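Putrescine aminotransferase (Halomonas elongata DSM 2581, PDB 6GWI) probably catalyses pyridoxal-5'-phosphate-dependent transfer of amino groups, with putrescine a likely donor, as a class-III aminotransferase. Local coordinates at residues L425-R429 against E430-E434; R413-D417 against T418-S422. All blocks are in the same frame, centred on the assembly; numbering follows the deposited sequence.

Contact 1. Residues L425-R429 against E430-E434; sequences LVIRR and EEIDE
Ile427 and Ile432 face each other across the first turn of a helix, with Ile427 CD1 lying 3.8 Å from Ile432 CG1. The two side chains lie nearly perpendicular. Arg428 occupies the N-cap, so these isoleucines are the N' and N4 residues, the placement of a hydrophobic staple. With CG1 anti to the backbone N (chi1 -172°), Ile427 also runs alongside Glu431 in the opposite direction, bringing its CG1 within 3.5 Å of Glu431 CB.

The polar side of this close-packed part belongs to Glu431. Its chain extends beyond CG and returns OE1 to the N-cap amide, where Arg428 N donates to Glu431 OE1 at 2.8 Å. The N-H...O angle of 172° makes the bond nearly straight, although the donor meets the carboxylate from above its plane. This is the N3-to-N-cap half of a capping box, and across the segments it is the half that forms; the N-cap residue is an arginine, whose side chain turns to Glu430. Helical bonding begins at once, Ile432 N reaching Arg428 O at 2.8 Å and Asp433 N reaching Arg429 O at 2.9 Å.

The solvent side is looser. Arg428 and Glu430 run out of the turn next to one another in a common direction, with NH1 of Arg428 3.2 Å from OE2 of Glu430. Their flat groups are turned 49° apart and the oxygen stands off the plane of the guanidinium, leaving a salt bridge of charges without a directed N-H.

The segment 425-429 leads from strand 418-421 into helix 429-450, whose start is tied to helix 342-359: Arg429 bridges to Asp349, Asp433 binds Tyr353 and Arg357, and Ile432 packs on Tyr353.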
ATOM      1  N   LEU B 425       8.920 -18.999  12.150  1.00 26.97           N
ATOM      2  CA  LEU B 425       9.710 -20.113  11.643  1.00 24.70           C
ATOM      3  C   LEU B 425      10.864 -20.476  12.566  1.00 26.93           C
ATOM      4  O   LEU B 425      11.489 -21.522  12.362  1.00 28.84           O
ATOM      5  CB  LEU B 425      10.236 -19.779  10.249  1.00 24.98           C
ATOM      6  CG  LEU B 425       9.173 -19.339   9.240  1.00 27.20           C
ATOM      7  CD1 LEU B 425       9.777 -19.277   7.848  1.00 31.06           C
ATOM      8  CD2 LEU B 425       7.944 -20.252   9.249  1.00 25.82           C
ATOM      9  N   VAL B 426      11.150 -19.651  13.572  1.00 44.44           N
ATOM     10  CA  VAL B 426      12.192 -19.942  14.548  1.00 30.98           C
ATOM     11  C   VAL B 426      11.613 -20.524  15.833  1.00 33.23           C
ATOM     12  O   VAL B 426      12.304 -20.574  16.856  1.00 33.15           O
ATOM     13  CB  VAL B 426      13.032 -18.690  14.850  1.00 28.98           C
ATOM     14  CG1 VAL B 426      13.686 -18.175  13.576  1.00 43.37           C
ATOM     15  CG2 VAL B 426      12.179 -17.607  15.504  1.00 27.15           C
ATOM     16  N   ILE B 427      10.350 -20.960  15.807  1.00 40.42           N
ATOM     17  CA  ILE B 427       9.742 -21.538  16.996  1.00 35.13           C
ATOM     18  C   ILE B 427      10.542 -22.761  17.419  1.00 42.08           C
ATOM     19  O   ILE B 427      11.004 -23.549  16.583  1.00 35.33           O
ATOM     20  CB  ILE B 427       8.268 -21.887  16.728  1.00 31.18           C
ATOM     21  CG1 ILE B 427       7.572 -22.302  18.028  1.00 34.67           C
ATOM     22  CG2 ILE B 427       8.158 -23.004  15.691  1.00 34.97           C
ATOM     23  CD1 ILE B 427       6.060 -22.468  17.902  1.00 32.21           C
ATOM     24  N   ARG B 428      10.704 -22.929  18.725  1.00 47.29           N
ATOM     25  CA  ARG B 428      11.445 -24.065  19.242  1.00 41.37           C
ATOM     26  C   ARG B 428      10.514 -25.260  19.409  1.00 33.66           C
ATOM     27  O   ARG B 428       9.289 -25.126  19.464  1.00 30.08           O
ATOM     28  CB  ARG B 428      12.090 -23.731  20.589  1.00 40.68           C
ATOM     29  CG  ARG B 428      13.348 -22.882  20.511  1.00 53.46           C
ATOM     30  CD  ARG B 428      13.926 -22.663  21.902  1.00 86.90           C
ATOM     31  NE  ARG B 428      15.386 -22.713  21.915  1.00 96.76           N
ATOM     32  CZ  ARG B 428      16.098 -23.834  21.829  1.00100.06           C
ATOM     33  NH1 ARG B 428      15.490 -25.007  21.712  1.00 96.34           N
ATOM     34  NH2 ARG B 428      17.423 -23.781  21.854  1.00 94.56           N
ATOM     35  N   ARG B 429      11.118 -26.447  19.472  1.00 33.95           N
ATOM     36  CA  ARG B 429      10.333 -27.668  19.610  1.00 46.20           C
ATOM     37  C   ARG B 429       9.544 -27.669  20.912  1.00 38.42           C
ATOM     38  O   ARG B 429       8.383 -28.095  20.942  1.00 32.56           O
ATOM     39  CB  ARG B 429      11.248 -28.884  19.524  1.00 41.39           C
ATOM     40  CG  ARG B 429      11.625 -29.238  18.102  1.00 45.96           C
ATOM     41  CD  ARG B 429      12.541 -30.435  18.075  1.00 55.81           C
ATOM     42  NE  ARG B 429      12.691 -30.972  16.729  1.00 59.21           N
ATOM     43  CZ  ARG B 429      13.126 -32.197  16.465  1.00 70.57           C
ATOM     44  NH1 ARG B 429      13.462 -33.010  17.458  1.00 72.69           N
ATOM     45  NH2 ARG B 429      13.225 -32.608  15.208  1.00 76.01           N
ATOM     46  N   GLU B 430      10.164 -27.219  22.008  1.00 35.75           N
ATOM     47  CA  GLU B 430       9.434 -27.114  23.264  1.00 54.59           C
ATOM     48  C   GLU B 430       8.280 -26.126  23.143  1.00 50.71           C
ATOM     49  O   GLU B 430       7.234 -26.311  23.777  1.00 34.05           O
ATOM     50  CB  GLU B 430      10.379 -26.699  24.396  1.00 73.59           C
ATOM     51  CG  GLU B 430      11.377 -25.592  24.046  1.00 83.27           C
ATOM     52  CD  GLU B 430      12.731 -26.127  23.600  1.00 71.02           C
ATOM     53  OE1 GLU B 430      12.784 -26.864  22.591  1.00 51.89           O
ATOM     54  OE2 GLU B 430      13.741 -25.816  24.266  1.00 66.39           O
ATOM     55  N   GLU B 431       8.440 -25.086  22.317  1.00 55.14           N
ATOM     56  CA  GLU B 431       7.359 -24.130  22.102  1.00 44.75           C
ATOM     57  C   GLU B 431       6.258 -24.713  21.220  1.00 34.13           C
ATOM     58  O   GLU B 431       5.083 -24.381  21.406  1.00 33.39           O
ATOM     59  CB  GLU B 431       7.925 -22.837  21.508  1.00 37.68           C
ATOM     60  CG  GLU B 431       8.780 -22.057  22.510  1.00 32.58           C
ATOM     61  CD  GLU B 431       9.669 -21.006  21.871  1.00 38.42           C
ATOM     62  OE1 GLU B 431       9.834 -21.014  20.634  1.00 37.69           O
ATOM     63  OE2 GLU B 431      10.212 -20.169  22.622  1.00 42.96           O
ATOM     64  N   ILE B 432       6.605 -25.587  20.271  1.00 36.76           N
ATOM     65  CA  ILE B 432       5.573 -26.317  19.536  1.00 40.43           C
ATOM     66  C   ILE B 432       4.797 -27.226  20.481  1.00 45.19           C
ATOM     67  O   ILE B 432       3.570 -27.348  20.379  1.00 36.13           O
ATOM     68  CB  ILE B 432       6.189 -27.112  18.368  1.00 44.41           C
ATOM     69  CG1 ILE B 432       6.569 -26.163  17.229  1.00 46.06           C
ATOM     70  CG2 ILE B 432       5.214 -28.187  17.874  1.00 35.60           C
ATOM     71  CD1 ILE B 432       7.421 -26.803  16.148  1.00 59.70           C
ATOM     72  N   ASP B 433       5.502 -27.895  21.398  1.00 39.49           N
ATOM     73  CA  ASP B 433       4.835 -28.721  22.400  1.00 38.70           C
ATOM     74  C   ASP B 433       3.815 -27.910  23.187  1.00 36.65           C
ATOM     75  O   ASP B 433       2.673 -28.345  23.382  1.00 33.47           O
ATOM     76  CB  ASP B 433       5.867 -29.330  23.351  1.00 52.34           C
ATOM     77  CG  ASP B 433       6.684 -30.429  22.705  1.00 50.91           C
ATOM     78  OD1 ASP B 433       6.217 -31.017  21.707  1.00 44.48           O
ATOM     79  OD2 ASP B 433       7.799 -30.702  23.196  1.00 46.15           O
ATOM     80  N   GLU B 434       4.220 -26.735  23.676  1.00 33.27           N
ATOM     81  CA  GLU B 434       3.300 -25.886  24.423  1.00 31.20           C
ATOM     82  C   GLU B 434       2.091 -25.514  23.574  1.00 33.34           C
ATOM     83  O   GLU B 434       0.956 -25.509  24.065  1.00 30.87           O
ATOM     84  CB  GLU B 434       4.025 -24.625  24.903  1.00 34.31           C
ATOM     85  CG  GLU B 434       3.180 -23.709  25.781  1.00 52.29           C
ATOM     86  CD  GLU B 434       3.856 -22.380  26.068  1.00 64.91           C
ATOM     87  OE1 GLU B 434       4.934 -22.125  25.496  1.00 69.01           O
ATOM     88  OE2 GLU B 434       3.310 -21.591  26.869  1.00 74.55           O
TER

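Contact 2. Residues R413-D417 against T418-S422; sequences RSVGD and TMIIS
Ile420 lays its CG1 branch against the base of Arg413, CG1 standing 3.7 Å from Arg413 CB. CG1 is put there by its position between the backbone N and the carbonyl carbon (chi1 59°), and the extended chain beyond it carries Ile420 CD1 to CG2 of Val415 at 4.1 Å, the two side chains crossing at a slant. Beyond CB, the Arg413 chain bends at chi2 and chi3 and leads away from the strand pair; its guanidinium makes a cation-pi contact with Phe86 of the second subunit.

Met419 and Ser414 share the other face. Met419 folds back over the neighbouring strand, with its CE 3.6 Å from Arg413 O and its SD 4.0 Å from Ser414 CB. Ser414 OG itself is bonded to Asn399.

The backbone evidence for pairing is four hydrogen bonds. Arg413 and Ile420 exchange two, the firmer from Ile420 N to Arg413 O at 2.9 Å; Val415 and Thr418 exchange the others, Val415 N reaching Thr418 O at 2.7 Å. Ser414 and Met419 form the non-hydrogen-bonded pair between them. Thr418 OG1 is hydrogen-bonded to Glu380 on the adjoining strand 376-381, and Asp417 OD1 takes the amide of Gly398.

Gly416, with phi 56° and psi -121°, and Asp417 are the central residues of a type II' turn running from Val415 to Thr418. This is a two-residue beta hairpin, for which such a turn is a classic connection; strand 413-415 is the outermost strand, within this chain, of a four-stranded antiparallel sheet, paired to strand 418-421.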
ATOM      1  N   ARG B 413      -6.201 -18.796  15.204  1.00 31.43           N
ATOM      2  CA  ARG B 413      -7.344 -18.130  14.603  1.00 31.34           C
ATOM      3  C   ARG B 413      -8.355 -19.129  14.052  1.00 26.65           C
ATOM      4  O   ARG B 413      -8.081 -20.318  13.881  1.00 23.90           O
ATOM      5  CB  ARG B 413      -6.896 -17.179  13.494  1.00 39.84           C
ATOM      6  CG  ARG B 413      -6.010 -16.044  13.978  1.00 46.70           C
ATOM      7  CD  ARG B 413      -6.659 -15.195  15.074  1.00 50.04           C
ATOM      8  NE  ARG B 413      -7.766 -14.371  14.594  1.00 45.73           N
ATOM      9  CZ  ARG B 413      -8.529 -13.619  15.381  1.00 54.16           C
ATOM     10  NH1 ARG B 413      -8.304 -13.585  16.688  1.00 61.93           N
ATOM     11  NH2 ARG B 413      -9.517 -12.898  14.866  1.00 44.78           N
ATOM     12  N   SER B 414      -9.549 -18.613  13.770  1.00 28.93           N
ATOM     13  CA  SER B 414     -10.660 -19.397  13.253  1.00 37.83           C
ATOM     14  C   SER B 414     -11.147 -18.793  11.945  1.00 32.86           C
ATOM     15  O   SER B 414     -11.330 -17.575  11.848  1.00 26.98           O
ATOM     16  CB  SER B 414     -11.801 -19.442  14.273  1.00 33.88           C
ATOM     17  OG  SER B 414     -12.202 -18.130  14.635  1.00 34.14           O
ATOM     18  N   VAL B 415     -11.337 -19.642  10.940  1.00 31.26           N
ATOM     19  CA  VAL B 415     -12.043 -19.284   9.713  1.00 28.77           C
ATOM     20  C   VAL B 415     -13.279 -20.174   9.691  1.00 29.50           C
ATOM     21  O   VAL B 415     -13.193 -21.365   9.369  1.00 30.98           O
ATOM     22  CB  VAL B 415     -11.186 -19.474   8.459  1.00 26.87           C
ATOM     23  CG1 VAL B 415     -11.979 -19.087   7.212  1.00 27.23           C
ATOM     24  CG2 VAL B 415      -9.902 -18.649   8.563  1.00 29.06           C
ATOM     25  N   GLY B 416     -14.427 -19.606  10.036  1.00 32.71           N
ATOM     26  CA  GLY B 416     -15.585 -20.432  10.328  1.00 42.84           C
ATOM     27  C   GLY B 416     -15.238 -21.413  11.432  1.00 38.41           C
ATOM     28  O   GLY B 416     -14.833 -21.026  12.536  1.00 29.52           O
ATOM     29  N   ASP B 417     -15.364 -22.708  11.136  1.00 36.54           N
ATOM     30  CA  ASP B 417     -15.045 -23.766  12.086  1.00 33.61           C
ATOM     31  C   ASP B 417     -13.710 -24.439  11.773  1.00 39.59           C
ATOM     32  O   ASP B 417     -13.497 -25.602  12.132  1.00 39.39           O
ATOM     33  CB  ASP B 417     -16.173 -24.798  12.116  1.00 33.22           C
ATOM     34  CG  ASP B 417     -17.399 -24.309  12.877  1.00 33.34           C
ATOM     35  OD1 ASP B 417     -17.326 -23.238  13.516  1.00 35.35           O
ATOM     36  OD2 ASP B 417     -18.439 -24.999  12.835  1.00 46.01           O
ATOM     37  N   THR B 418     -12.810 -23.723  11.103  1.00 37.12           N
ATOM     38  CA  THR B 418     -11.451 -24.179  10.840  1.00 37.94           C
ATOM     39  C   THR B 418     -10.487 -23.375  11.705  1.00 26.60           C
ATOM     40  O   THR B 418     -10.475 -22.143  11.638  1.00 26.83           O
ATOM     41  CB  THR B 418     -11.092 -24.019   9.361  1.00 39.18           C
ATOM     42  OG1 THR B 418     -12.066 -24.692   8.555  1.00 43.43           O
ATOM     43  CG2 THR B 418      -9.703 -24.584   9.073  1.00 33.72           C
ATOM     44  N   MET B 419      -9.696 -24.066  12.519  1.00 35.08           N
ATOM     45  CA  MET B 419      -8.637 -23.430  13.293  1.00 32.81           C
ATOM     46  C   MET B 419      -7.353 -23.435  12.471  1.00 31.57           C
ATOM     47  O   MET B 419      -7.092 -24.385  11.731  1.00 32.85           O
ATOM     48  CB  MET B 419      -8.421 -24.163  14.617  1.00 36.02           C
ATOM     49  CG  MET B 419      -9.700 -24.428  15.410  1.00 38.15           C
ATOM     50  SD  MET B 419     -10.713 -22.963  15.698  1.00 34.77           S
ATOM     51  CE  MET B 419      -9.604 -21.950  16.675  1.00 29.65           C
ATOM     52  N   ILE B 420      -6.564 -22.364  12.581  1.00 30.57           N
ATOM     53  CA  ILE B 420      -5.354 -22.212  11.780  1.00 32.59           C
ATOM     54  C   ILE B 420      -4.214 -21.699  12.650  1.00 27.88           C
ATOM     55  O   ILE B 420      -4.420 -20.912  13.580  1.00 28.67           O
ATOM     56  CB  ILE B 420      -5.577 -21.263  10.573  1.00 37.21           C
ATOM     57  CG1 ILE B 420      -6.008 -19.874  11.053  1.00 47.38           C
ATOM     58  CG2 ILE B 420      -6.610 -21.850   9.615  1.00 38.55           C
ATOM     59  CD1 ILE B 420      -6.087 -18.837   9.952  1.00 50.05           C
ATOM     60  N   ILE B 421      -2.997 -22.145  12.332  1.00 29.57           N
ATOM     61  CA  ILE B 421      -1.789 -21.649  12.978  1.00 26.30           C
ATOM     62  C   ILE B 421      -0.746 -21.366  11.906  1.00 25.33           C
ATOM     63  O   ILE B 421      -0.742 -21.980  10.835  1.00 27.41           O
ATOM     64  CB  ILE B 421      -1.222 -22.636  14.026  1.00 37.11           C
ATOM     65  CG1 ILE B 421      -0.936 -24.000  13.395  1.00 39.01           C
ATOM     66  CG2 ILE B 421      -2.185 -22.776  15.194  1.00 27.25           C
ATOM     67  CD1 ILE B 421      -0.007 -24.861  14.219  1.00 36.88           C
ATOM     68  N   SER B 422       0.147 -20.427  12.209  1.00 27.61           N
ATOM     69  CA  SER B 422       1.239 -20.026  11.329  1.00 22.29           C
ATOM     70  C   SER B 422       2.336 -19.414  12.196  1.00 20.48           C
ATOM     71  O   SER B 422       2.576 -18.201  12.127  1.00 20.28           O
ATOM     72  CB  SER B 422       0.750 -19.034  10.272  1.00 26.06           C
ATOM     73  OG  SER B 422       1.821 -18.553   9.477  1.00 37.94           O
TER

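How the contacts relate
Along the chain contact 2 comes first and contact 1 follows in series: the hairpin of strands 413-415 and 418-421 closes, a short loop runs on, and helix 429-450 begins. Their centres lie 19 Å apart, and apart from adjoining in sequence the two do not touch. Both also touch helix 342-359, which meets Ile421 through Leu354 and Trp358, and the loop residue Arg264, which meets Ser422 and Leu425. Contact 2 is the more central, its centre about 14 Å from that of the chain against about 21 Å for contact 1. The Ile420 side chain is about 10 Å from a bound pyridoxal-5'-phosphate. The chain thus passes from sheet to last helix, both ends of that passage resting on helix 342-359.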